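Local coordinates for protein GlcNAc Inducible Gene 2, GIG2 (Candida albicans, PDB 6AKZ) that binds an iron(III) ion and is probably a cupin-fold oxygenase of the DUF1479 family, at residues Leu280-Ala283 and Tyr284-Leu287. Sequence-based numbering, arbitrary orientation.
Sequences LSMA and YIML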
ATOM      1  N   LEU A 280      12.574   2.651  10.528  1.00 13.24           N
ATOM      2  CA  LEU A 280      13.403   3.857  10.427  1.00 14.45           C
ATOM      3  C   LEU A 280      12.831   4.850   9.450  1.00 13.98           C
ATOM      4  O   LEU A 280      12.869   6.084   9.677  1.00 14.49           O
ATOM      5  CB  LEU A 280      14.844   3.500  10.056  1.00 14.83           C
ATOM      6  CG  LEU A 280      15.639   2.757  11.074  1.00 16.13           C
ATOM      7  CD1 LEU A 280      17.037   2.490  10.600  1.00 18.59           C
ATOM      8  CD2 LEU A 280      15.667   3.453  12.402  1.00 18.25           C
ATOM      9  N   SER A 281      12.326   4.346   8.321  1.00 14.64           N
ATOM     10  CA  SER A 281      11.668   5.198   7.360  1.00 13.26           C
ATOM     11  C   SER A 281      10.529   6.070   7.946  1.00 14.14           C
ATOM     12  O   SER A 281      10.484   7.276   7.738  1.00 14.39           O
ATOM     13  CB  SER A 281      11.176   4.433   6.148  1.00 15.21           C
ATOM     14  OG  SER A 281      12.229   4.003   5.272  1.00 15.68           O
ATOM     15  N   MET A 282       9.591   5.435   8.602  1.00 14.97           N
ATOM     16  CA  MET A 282       8.466   6.153   9.126  1.00 13.42           C
ATOM     17  C   MET A 282       8.790   7.030  10.356  1.00 13.07           C
ATOM     18  O   MET A 282       8.167   8.035  10.566  1.00 13.69           O
ATOM     19  CB  MET A 282       7.271   5.228   9.384  1.00 15.61           C
ATOM     20  CG  MET A 282       6.653   4.629   8.122  1.00 15.35           C
ATOM     21  SD  MET A 282       6.246   5.843   6.862  1.00 15.33           S
ATOM     22  CE  MET A 282       5.095   6.936   7.680  1.00 14.86           C
ATOM     23  N   ALA A 283       9.770   6.651  11.131  1.00 13.66           N
ATOM     24  CA  ALA A 283      10.209   7.497  12.255  1.00 13.34           C
ATOM     25  C   ALA A 283      10.709   8.776  11.614  1.00 12.99           C
ATOM     26  O   ALA A 283      10.398   9.846  12.058  1.00 16.22           O
ATOM     27  CB  ALA A 283      11.274   6.789  13.062  1.00 15.04           C
ATOM     28  N   TYR A 284      11.472   8.690  10.551  1.00 14.41           N
ATOM     29  CA  TYR A 284      12.079   9.864   9.937  1.00 14.25           C
ATOM     30  C   TYR A 284      11.041  10.735   9.251  1.00 15.36           C
ATOM     31  O   TYR A 284      10.967  11.960   9.474  1.00 15.07           O
ATOM     32  CB  TYR A 284      13.103   9.406   8.900  1.00 14.78           C
ATOM     33  CG  TYR A 284      13.844  10.540   8.229  1.00 16.19           C
ATOM     34  CD1 TYR A 284      14.991  11.132   8.796  1.00 15.56           C
ATOM     35  CD2 TYR A 284      13.396  11.022   6.995  1.00 15.14           C
ATOM     36  CE1 TYR A 284      15.656  12.174   8.124  1.00 15.42           C
ATOM     37  CE2 TYR A 284      14.064  12.049   6.342  1.00 18.37           C
ATOM     38  CZ  TYR A 284      15.191  12.597   6.890  1.00 16.96           C
ATOM     39  OH  TYR A 284      15.815  13.617   6.176  1.00 16.94           O
ATOM     40  N   ILE A 285      10.155  10.098   8.513  1.00 13.36           N
ATOM     41  CA  ILE A 285       9.118  10.787   7.746  1.00 14.31           C
ATOM     42  C   ILE A 285       8.207  11.510   8.710  1.00 15.70           C
ATOM     43  O   ILE A 285       7.953  12.699   8.482  1.00 16.76           O
ATOM     44  CB  ILE A 285       8.339   9.849   6.822  1.00 14.32           C
ATOM     45  CG1 ILE A 285       9.278   9.470   5.654  1.00 14.67           C
ATOM     46  CG2 ILE A 285       7.090  10.455   6.214  1.00 13.75           C
ATOM     47  CD1 ILE A 285       8.943   8.219   4.886  1.00 16.24           C
ATOM     48  N   MET A 286       7.685  10.793   9.702  1.00 14.92           N
ATOM     49  CA  MET A 286       6.704  11.406  10.616  1.00 15.89           C
ATOM     50  C   MET A 286       7.256  12.566  11.391  1.00 16.72           C
ATOM     51  O   MET A 286       6.521  13.471  11.700  1.00 15.81           O
ATOM     52  CB  MET A 286       6.060  10.404  11.560  1.00 14.80           C
ATOM     53  CG  MET A 286       5.236   9.344  10.810  1.00 14.20           C
ATOM     54  SD  MET A 286       4.076   9.904   9.510  1.00 16.37           S
ATOM     55  CE  MET A 286       2.988  10.981  10.441  1.00 17.04           C
ATOM     56  N   LEU A 287       8.507  12.469  11.799  1.00 16.68           N
ATOM     57  CA  LEU A 287       9.153  13.566  12.502  1.00 18.31           C
ATOM     58  C   LEU A 287       9.758  14.649  11.643  1.00 19.65           C
ATOM     59  O   LEU A 287      10.077  15.736  12.165  1.00 22.59           O
ATOM     60  CB  LEU A 287      10.231  13.030  13.451  1.00 15.81           C
ATOM     61  CG  LEU A 287       9.762  12.126  14.587  1.00 16.63           C
ATOM     62  CD1 LEU A 287      10.896  11.600  15.418  1.00 17.07           C
ATOM     63  CD2 LEU A 287       8.802  12.819  15.500  1.00 17.06           C
TER
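Met282 and Met286, one turn apart on the same helix, meet through their thioether ends: CE of Met282 lies 3.6 Å from SD of Met286 and 4.0 Å from its CG. Both side chains are bent alike, at chi2 and again at chi3. In Met282, CG stands beside the backbone N (chi1 -67°), and the later bends turn the methyl toward the C-terminal end of the helix, to Met286. The other apolar meeting is looser, SD of Met282 approaching CD1 of Ile285 at 4.1 Å, three residues on.

Backbone evidence for an alpha-helix is regular: Leu280, Ser281, Met282 and Ala283 each offer O to the N-H four residues later. The bond from Ile285 N to Ser281 O is 2.9 Å long, with an angle of 159° at the hydrogen; the one from Leu287 N to Ala283 O is longer, at 3.2 Å. Side-chain carbons also lie close to the acceptors: CG of Met286 is 3.2 Å from O of Met282, and CG1 of Ile285 is 3.3 Å from O of Ser281.

Polar ends turn elsewhere: Tyr284 OH hydrogen-bonds ND1 of His330, and Ser281 OG hydrogen-bonds O of Ser277, the residue just before the helix.

All eight residues, Leu280 to Leu287, are buried, with Ile285 about 9 Å, side chain to side chain, from the iron ligands His192 and His355. Leu280, Ala283 and Tyr284 pack on helix 32-56, whereas Met286 touches helices 199-202 and 211-214.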